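Local atomic coordinates of L-ribose isomerase (Geodermatophilus obscurus DSM 43160, PDB entry 5AVP), a protein that probably catalyses the reversible isomerisation of the aldose L-ribose to the ketose L-ribulose in a manganese-containing, cupin-type β-barrel. Residues A[44-48]-A[220-224]; A[62-66]-A[177-181]; A[228-232]-A[246-252]. One frame throughout, in Å; residues are numbered along the deposited sequence.

Interaction 1: A[44-48]-A[220-224]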
loop_
_atom_site.group_PDB
_atom_site.type_symbol
_atom_site.label_atom_id
_atom_site.label_comp_id
_atom_site.label_asym_id
_atom_site.label_seq_id
_atom_site.Cartn_x
_atom_site.Cartn_y
_atom_site.Cartn_z
ATOM N N ALA A 44 -6.803 0.994 3.373
ATOM C CA ALA A 44 -5.960 1.189 2.206
ATOM C C ALA A 44 -4.518 1.361 2.632
ATOM O O ALA A 44 -3.602 0.844 1.994
ATOM C CB ALA A 44 -6.421 2.416 1.426
ATOM N N LEU A 45 -4.326 2.096 3.716
ATOM C CA LEU A 45 -2.998 2.349 4.232
ATOM C C LEU A 45 -2.509 1.131 5.001
ATOM O O LEU A 45 -1.496 1.185 5.717
ATOM C CB LEU A 45 -3.016 3.602 5.120
ATOM C CG LEU A 45 -3.120 4.884 4.280
ATOM C CD1 LEU A 45 -3.171 6.077 5.201
ATOM C CD2 LEU A 45 -1.929 4.973 3.309
ATOM N N ARG A 46 -3.256 0.041 4.841
ATOM C CA ARG A 46 -2.963 -1.255 5.449
ATOM C C ARG A 46 -3.169 -1.417 6.945
ATOM O O ARG A 46 -2.519 -2.264 7.545
ATOM C CB ARG A 46 -1.527 -1.698 5.095
ATOM C CG ARG A 46 -1.209 -1.765 3.579
ATOM C CD ARG A 46 0.185 -2.351 3.297
ATOM N NE ARG A 46 0.420 -2.592 1.870
ATOM C CZ ARG A 46 -0.209 -3.513 1.134
ATOM N NH1 ARG A 46 -1.128 -4.300 1.682
ATOM N NH2 ARG A 46 0.087 -3.655 -0.157
ATOM N N TYR A 47 -4.052 -0.631 7.549
ATOM C CA TYR A 47 -4.294 -0.756 8.989
ATOM C C TYR A 47 -5.532 -1.643 9.196
ATOM O O TYR A 47 -6.559 -1.429 8.548
ATOM C CB TYR A 47 -4.510 0.615 9.619
ATOM C CG TYR A 47 -4.498 0.552 11.102
ATOM C CD1 TYR A 47 -3.295 0.442 11.800
ATOM C CD2 TYR A 47 -5.685 0.532 11.824
ATOM C CE1 TYR A 47 -3.271 0.310 13.199
ATOM C CE2 TYR A 47 -5.673 0.393 13.227
ATOM C CZ TYR A 47 -4.460 0.283 13.911
ATOM O OH TYR A 47 -4.434 0.138 15.294
ATOM N N PRO A 48 -5.452 -2.647 10.106
ATOM C CA PRO A 48 -6.566 -3.560 10.371
ATOM C C PRO A 48 -7.811 -2.961 11.031
ATOM O O PRO A 48 -8.143 -3.286 12.170
ATOM C CB PRO A 48 -5.908 -4.651 11.208
ATOM C CG PRO A 48 -4.872 -3.906 11.977
ATOM C CD PRO A 48 -4.286 -2.998 10.946
ATOM N N LEU A 220 -3.803 13.678 7.644
ATOM C CA LEU A 220 -2.631 13.175 8.350
ATOM C C LEU A 220 -3.130 11.835 8.887
ATOM O O LEU A 220 -4.270 11.745 9.357
ATOM C CB LEU A 220 -2.272 14.120 9.516
ATOM C CG LEU A 220 -1.366 13.619 10.662
ATOM C CD1 LEU A 220 0.086 13.525 10.196
ATOM C CD2 LEU A 220 -1.479 14.554 11.854
ATOM N N VAL A 221 -2.292 10.805 8.802
ATOM C CA VAL A 221 -2.636 9.464 9.283
ATOM C C VAL A 221 -1.434 8.905 10.050
ATOM O O VAL A 221 -0.331 8.816 9.499
ATOM C CB VAL A 221 -2.928 8.505 8.105
ATOM C CG1 VAL A 221 -3.488 7.201 8.633
ATOM C CG2 VAL A 221 -3.878 9.165 7.105
ATOM N N VAL A 222 -1.625 8.519 11.308
ATOM C CA VAL A 222 -0.496 7.997 12.059
ATOM C C VAL A 222 -0.797 6.862 13.030
ATOM O O VAL A 222 -1.812 6.868 13.734
ATOM C CB VAL A 222 0.284 9.168 12.783
ATOM C CG1 VAL A 222 -0.637 10.360 13.055
ATOM C CG2 VAL A 222 0.919 8.677 14.079
ATOM N N ARG A 223 0.101 5.875 13.033
ATOM C CA ARG A 223 0.002 4.709 13.910
ATOM C C ARG A 223 0.564 5.022 15.291
ATOM O O ARG A 223 1.771 5.249 15.448
ATOM C CB ARG A 223 0.780 3.518 13.348
ATOM C CG ARG A 223 0.090 2.763 12.241
ATOM C CD ARG A 223 0.943 1.595 11.783
ATOM N NE ARG A 223 0.254 0.822 10.755
ATOM C CZ ARG A 223 -0.092 -0.461 10.869
ATOM N NH1 ARG A 223 -0.722 -1.054 9.862
ATOM N NH2 ARG A 223 0.195 -1.146 11.975
ATOM N N GLU A 224 -0.302 5.021 16.296
ATOM C CA GLU A 224 0.145 5.298 17.642
ATOM C C GLU A 224 0.331 3.994 18.408
ATOM O O GLU A 224 -0.632 3.274 18.649
ATOM C CB GLU A 224 -0.869 6.171 18.383
ATOM C CG GLU A 224 -0.413 6.573 19.790
ATOM C CD GLU A 224 -1.573 6.964 20.676
ATOM O OE1 GLU A 224 -2.297 7.917 20.310
ATOM O OE2 GLU A 224 -1.759 6.322 21.733
#
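Val221 receives the tip of Leu45 in the fork of its two methyl groups: Leu45 CD1 lies 3.6 Å from Val221 CG1, and the gap from Leu45 CD1 to Val221 CG2 is 3.7 Å. The two side chains meet tip to tip, an apolar touch between strand 220-226 and the point where helix 28-44 gives way to loop. Leu45 is the first residue past that helix, and Arg46, with its positive phi of 72°, is the C-prime residue of the Schellman motif that ends it. Two residues further along the strand, Arg223 carries the larger share of the contact. Its CG stands anti to the carbonyl carbon (chi1 -79°) and the chain then runs straight to NE, which delivers the guanidinium to Tyr47. There the arginine offers its flat face and the phenol ring its edge, with Tyr47 CD1 3.4 Å above the centre of the guanidinium plane and the two planes 74° apart. Pro48 CD meanwhile rests on one face of the tyrosine ring, offset toward the rim. Arg46 O lies in the guanidinium plane, 3.2 Å from Arg223 NH1, but the angle is too poor for a hydrogen bond. The polar ends are satisfied by other partners, since Tyr47 OH is hydrogen-bonded to Ser88 and Asp112, and Arg223 NH2 forms a salt bridge with Glu136 of the second subunit. The contact thus illustrates how a buried arginine can serve two purposes. Its flat face packs against an aromatic edge within the chain, while its charge is spent across a subunit interface, where that glutamate probably also offsets the closeness of Arg223 NH2 to Arg223 NE of the second subunit.

Interaction 2: A[62-66]-A[177-181]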
loop_
_atom_site.group_PDB
_atom_site.type_symbol
_atom_site.label_atom_id
_atom_site.label_comp_id
_atom_site.label_asym_id
_atom_site.label_seq_id
_atom_site.Cartn_x
_atom_site.Cartn_y
_atom_site.Cartn_z
ATOM N N PHE A 62 -13.218 17.673 20.318
ATOM C CA PHE A 62 -12.727 18.128 21.612
ATOM C C PHE A 62 -13.342 19.429 22.122
ATOM O O PHE A 62 -12.708 20.488 22.066
ATOM C CB PHE A 62 -11.201 18.244 21.544
ATOM C CG PHE A 62 -10.510 16.959 21.156
ATOM C CD1 PHE A 62 -10.009 16.089 22.137
ATOM C CD2 PHE A 62 -10.363 16.612 19.811
ATOM C CE1 PHE A 62 -9.362 14.891 21.783
ATOM C CE2 PHE A 62 -9.720 15.418 19.437
ATOM C CZ PHE A 62 -9.218 14.554 20.422
ATOM N N GLY A 63 -14.571 19.350 22.625
ATOM C CA GLY A 63 -15.227 20.537 23.153
ATOM C C GLY A 63 -16.427 21.021 22.356
ATOM O O GLY A 63 -16.520 20.791 21.150
ATOM N N GLU A 64 -17.357 21.696 23.030
ATOM C CA GLU A 64 -18.548 22.194 22.339
ATOM C C GLU A 64 -18.138 23.335 21.405
ATOM O O GLU A 64 -18.814 23.617 20.401
ATOM C CB GLU A 64 -19.632 22.683 23.332
ATOM C CG GLU A 64 -19.222 23.809 24.276
ATOM C CD GLU A 64 -18.631 23.272 25.539
ATOM O OE1 GLU A 64 -19.396 22.722 26.360
ATOM O OE2 GLU A 64 -17.401 23.379 25.697
ATOM N N ASP A 65 -17.018 23.980 21.725
ATOM C CA ASP A 65 -16.543 25.073 20.896
ATOM C C ASP A 65 -16.068 24.552 19.543
ATOM O O ASP A 65 -16.054 25.280 18.549
ATOM C CB ASP A 65 -15.390 25.795 21.579
ATOM C CG ASP A 65 -15.112 27.154 20.957
ATOM O OD1 ASP A 65 -16.087 27.930 20.826
ATOM O OD2 ASP A 65 -13.937 27.446 20.604
ATOM N N GLN A 66 -15.700 23.279 19.506
ATOM C CA GLN A 66 -15.188 22.688 18.288
ATOM C C GLN A 66 -16.188 22.051 17.312
ATOM O O GLN A 66 -15.799 21.558 16.248
ATOM C CB GLN A 66 -14.100 21.688 18.658
ATOM C CG GLN A 66 -12.996 22.325 19.460
ATOM C CD GLN A 66 -12.413 23.537 18.769
ATOM O OE1 GLN A 66 -11.817 23.434 17.705
ATOM N NE2 GLN A 66 -12.580 24.695 19.373
ATOM N N PRO A 177 -6.877 26.891 17.027
ATOM C CA PRO A 177 -8.318 27.105 17.216
ATOM C C PRO A 177 -8.603 28.325 18.095
ATOM O O PRO A 177 -7.997 28.499 19.148
ATOM C CB PRO A 177 -8.791 25.794 17.851
ATOM C CG PRO A 177 -7.766 24.779 17.387
ATOM C CD PRO A 177 -6.477 25.556 17.509
ATOM N N ILE A 178 -9.525 29.169 17.650
ATOM C CA ILE A 178 -9.882 30.363 18.391
ATOM C C ILE A 178 -10.450 30.008 19.757
ATOM O O ILE A 178 -11.304 29.118 19.891
ATOM C CB ILE A 178 -10.910 31.210 17.629
ATOM C CG1 ILE A 178 -10.296 31.743 16.335
ATOM C CG2 ILE A 178 -11.360 32.361 18.489
ATOM C CD1 ILE A 178 -10.046 30.682 15.255
ATOM N N GLY A 179 -9.962 30.716 20.772
ATOM C CA GLY A 179 -10.419 30.478 22.123
ATOM C C GLY A 179 -9.613 29.411 22.835
ATOM O O GLY A 179 -9.799 29.192 24.029
ATOM N N ARG A 180 -8.727 28.734 22.112
ATOM C CA ARG A 180 -7.902 27.691 22.714
ATOM C C ARG A 180 -6.452 28.106 22.535
ATOM O O ARG A 180 -5.533 27.348 22.854
ATOM C CB ARG A 180 -8.118 26.336 22.026
ATOM C CG ARG A 180 -9.547 25.820 21.995
ATOM C CD ARG A 180 -10.083 25.534 23.381
ATOM N NE ARG A 180 -11.507 25.217 23.336
ATOM C CZ ARG A 180 -12.004 24.036 22.980
ATOM N NH1 ARG A 180 -11.185 23.046 22.655
ATOM N NH2 ARG A 180 -13.325 23.855 22.910
ATOM N N GLU A 181 -6.266 29.314 22.009
ATOM C CA GLU A 181 -4.947 29.886 21.753
ATOM C C GLU A 181 -3.958 29.652 22.907
ATOM O O GLU A 181 -2.803 29.283 22.697
ATOM C CB GLU A 181 -5.109 31.397 21.489
ATOM C CG GLU A 181 -6.573 31.859 21.247
ATOM C CD GLU A 181 -6.976 31.988 19.757
ATOM O OE1 GLU A 181 -8.084 32.512 19.476
ATOM O OE2 GLU A 181 -6.201 31.571 18.865
#
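Arg180 reaches across to the backbone of Phe62, and its NH1 donates the hydrogen bond that joins the two loops. The bond from Arg180 NH1 to Phe62 O is 3.0 Å long and almost straight (167°), with the acceptor in the guanidinium plane and the donor nearly along the C=O axis. The same nitrogen takes part in a salt bridge with Glu81, so a main-chain carbonyl and a carboxylate together fix the rotation of the group. Gly63 CA also comes up to the guanidinium edge, where a CB on this residue would run into Arg180 NH2.

Packing over the flat face falls to Gln66. A bend at chi2 (-54°) folds its side chain so that NE2 sits 3.6 Å above the centre of the Arg180 guanidinium plane; the amide is tilted by 59° against that plane, so this is a covering and not a flat stack. The other amide atom faces elsewhere: Gln66 OE1 accepts a hydrogen bond from Glu81 N and touches the proline ring, 3.8 Å from Pro177 CB.

Asp65 OD2 lies 4.3 Å from Arg180 NE, well out of the guanidinium plane, so any attraction is probably one of charge alone, with no N-H directed at it.

The backbone of 177-181 makes a type II beta turn, closed by Arg180 N on Pro177 O, which presents both Pro177 and Arg180 to the partner loop. Gly179 N, within the turn, is bonded to Glu181 OE1.

The contact joins the loop between strand 59-61 and helix 69-72 to the one between strands 141-150 and 189-194. Helix 257-263 borders it, with Arg263 against Phe62 and Ala258 against Arg180, while strand 122-127 supplies Pro124, which touches Phe62, and Phe122, which touches Pro177.

Interaction 3: A[228-232]-A[246-252]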
loop_
_atom_site.group_PDB
_atom_site.type_symbol
_atom_site.label_atom_id
_atom_site.label_comp_id
_atom_site.label_asym_id
_atom_site.label_seq_id
_atom_site.Cartn_x
_atom_site.Cartn_y
_atom_site.Cartn_z
ATOM N N TYR A 228 -0.907 1.187 27.789
ATOM C CA TYR A 228 -2.359 1.115 27.963
ATOM C C TYR A 228 -3.103 2.453 27.989
ATOM O O TYR A 228 -2.679 3.419 28.625
ATOM C CB TYR A 228 -2.710 0.347 29.237
ATOM C CG TYR A 228 -4.162 -0.034 29.292
ATOM C CD1 TYR A 228 -4.609 -1.228 28.725
ATOM C CD2 TYR A 228 -5.093 0.789 29.918
ATOM C CE1 TYR A 228 -5.945 -1.593 28.793
ATOM C CE2 TYR A 228 -6.431 0.430 29.989
ATOM C CZ TYR A 228 -6.843 -0.764 29.428
ATOM O OH TYR A 228 -8.142 -1.152 29.540
ATOM N N SER A 229 -4.237 2.481 27.303
ATOM C CA SER A 229 -5.090 3.668 27.215
ATOM C C SER A 229 -6.257 3.582 28.187
ATOM O O SER A 229 -7.199 2.832 27.949
ATOM C CB SER A 229 -5.682 3.810 25.801
ATOM O OG SER A 229 -4.805 4.467 24.907
ATOM N N HIS A 230 -6.208 4.359 29.265
ATOM C CA HIS A 230 -7.282 4.371 30.255
ATOM C C HIS A 230 -8.418 5.294 29.814
ATOM O O HIS A 230 -8.233 6.503 29.709
ATOM C CB HIS A 230 -6.735 4.858 31.597
ATOM C CG HIS A 230 -5.686 3.964 32.184
ATOM N ND1 HIS A 230 -5.960 2.695 32.647
ATOM C CD2 HIS A 230 -4.363 4.159 32.389
ATOM C CE1 HIS A 230 -4.852 2.149 33.114
ATOM N NE2 HIS A 230 -3.867 3.017 32.970
ATOM N N GLU A 231 -9.593 4.736 29.570
ATOM C CA GLU A 231 -10.718 5.551 29.150
ATOM C C GLU A 231 -11.932 5.280 30.046
ATOM O O GLU A 231 -12.370 4.135 30.202
ATOM C CB GLU A 231 -11.014 5.248 27.685
ATOM C CG GLU A 231 -11.889 6.255 26.989
ATOM C CD GLU A 231 -13.351 5.943 27.149
ATOM O OE1 GLU A 231 -13.910 6.263 28.214
ATOM O OE2 GLU A 231 -13.930 5.366 26.204
ATOM N N PRO A 232 -12.480 6.332 30.665
ATOM C CA PRO A 232 -13.644 6.223 31.555
ATOM C C PRO A 232 -14.879 5.559 30.931
ATOM O O PRO A 232 -14.961 4.332 30.822
ATOM C CB PRO A 232 -13.904 7.674 31.958
ATOM C CG PRO A 232 -12.518 8.269 31.928
ATOM C CD PRO A 232 -11.953 7.705 30.652
ATOM N N TRP A 246 -7.925 -0.264 38.825
ATOM C CA TRP A 246 -7.906 0.220 37.441
ATOM C C TRP A 246 -9.291 0.760 37.099
ATOM O O TRP A 246 -9.475 1.476 36.116
ATOM C CB TRP A 246 -7.602 -0.919 36.462
ATOM C CG TRP A 246 -6.165 -1.140 36.175
ATOM C CD1 TRP A 246 -5.153 -1.243 37.084
ATOM C CD2 TRP A 246 -5.584 -1.400 34.899
ATOM N NE1 TRP A 246 -3.972 -1.555 36.453
ATOM C CE2 TRP A 246 -4.211 -1.653 35.105
ATOM C CE3 TRP A 246 -6.085 -1.428 33.595
ATOM C CZ2 TRP A 246 -3.339 -1.965 34.052
ATOM C CZ3 TRP A 246 -5.217 -1.735 32.549
ATOM C CH2 TRP A 246 -3.864 -1.991 32.783
ATOM N N ALA A 247 -10.266 0.388 37.916
ATOM C CA ALA A 247 -11.648 0.809 37.726
ATOM C C ALA A 247 -11.756 2.293 37.359
ATOM O O ALA A 247 -11.391 3.166 38.156
ATOM C CB ALA A 247 -12.457 0.513 39.021
ATOM N N GLY A 248 -12.254 2.571 36.155
ATOM C CA GLY A 248 -12.416 3.948 35.702
ATOM C C GLY A 248 -11.302 4.927 36.063
ATOM O O GLY A 248 -11.472 5.798 36.923
ATOM N N LEU A 249 -10.153 4.793 35.406
ATOM C CA LEU A 249 -9.030 5.682 35.655
ATOM C C LEU A 249 -8.992 6.737 34.574
ATOM O O LEU A 249 -9.322 6.473 33.418
ATOM C CB LEU A 249 -7.721 4.901 35.663
ATOM C CG LEU A 249 -7.195 4.533 37.046
ATOM C CD1 LEU A 249 -8.254 3.750 37.825
ATOM C CD2 LEU A 249 -5.908 3.748 36.884
ATOM N N HIS A 250 -8.584 7.936 34.957
ATOM C CA HIS A 250 -8.517 9.042 34.028
ATOM C C HIS A 250 -7.043 9.323 33.746
ATOM O O HIS A 250 -6.303 9.762 34.627
ATOM C CB HIS A 250 -9.277 10.199 34.669
ATOM C CG HIS A 250 -10.642 9.797 35.151
ATOM N ND1 HIS A 250 -11.659 9.432 34.289
ATOM C CD2 HIS A 250 -11.126 9.597 36.400
ATOM C CE1 HIS A 250 -12.706 9.026 34.986
ATOM N NE2 HIS A 250 -12.409 9.114 36.270
ATOM N N ASP A 251 -6.618 9.029 32.516
ATOM C CA ASP A 251 -5.216 9.197 32.123
ATOM C C ASP A 251 -5.015 10.300 31.083
ATOM O O ASP A 251 -3.899 10.549 30.632
ATOM C CB ASP A 251 -4.689 7.848 31.602
ATOM C CG ASP A 251 -3.209 7.659 31.849
ATOM O OD1 ASP A 251 -2.748 7.969 32.965
ATOM O OD2 ASP A 251 -2.514 7.182 30.930
ATOM N N ASN A 252 -6.106 10.953 30.712
ATOM C CA ASN A 252 -6.067 12.039 29.741
ATOM C C ASN A 252 -6.283 13.354 30.452
ATOM O O ASN A 252 -7.348 13.574 31.025
ATOM C CB ASN A 252 -7.174 11.877 28.722
ATOM C CG ASN A 252 -7.139 10.552 28.068
ATOM O OD1 ASN A 252 -6.289 10.305 27.214
ATOM N ND2 ASN A 252 -8.047 9.661 28.474
#
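Tyr228 turns one ring face to the edge of Trp246 in an edge-to-face pair. Trp246 CZ3 stands 3.4 Å above the centre of the phenol ring, and the planes meet at 59°. The tyrosine ring is brought there by a chi1 of -166°, with CG anti to the backbone N.

Two residues on, His230 is packed from several directions. Its edge points at the face of Trp246, with His230 CE1 3.8 Å from Trp246 CE3 and the planes 77° apart, so the indole gives its edge to one aromatic and its face to the other. Leu249 CD2 lies over one face of the imidazole, and Tyr228 CD2 over the opposite face. With an alanine in place of Tyr228, the indole edge and that face of His230 would probably be left without their aromatic neighbour, and Trp246 would be freer to turn. At a further part of the rim comes Asp251, whose carboxylate is perpendicular to the ring; His230 CD2 is 3.7 Å from Asp251 CG. His230 NE2 is hydrogen-bonded to Glu106 O, which helps to hold the ring in this setting.

Pro232 continues the contact along the backbone, its CD 4.0 Å from Leu249 O.

The lesson is one of division of labour. An aromatic cluster joins the two loops by shape, while Asp251 uses its carboxylate on Arg130 and the backbone N of Lys131, and its carbonyl on ND1 of the manganese ligand His128; the packing therefore borders the second shell of the metal site.

In the fold
The three contacts lie at graded distances from the metal site. The manganese ion, bound by His126, His128, Glu133 and His208, is about 6 Å from the side chain of Asn252 in interaction 3, about 8 Å from the side chain of Phe62 in interaction 2 and about 13 Å from the side chain of Arg223 in interaction 1. Interactions 1 and 2 lie on opposite sides of the chain's centre, their centres 26 Å apart, although 62-66 with 177-181 is nested in sequence within the loop closed by 44-48 with 220-224. Interaction 3 opens a few residues after interaction 1 closes. Its nearest atoms are about 8 Å from interaction 2. Of the three, interaction 1 alone meets other subunits.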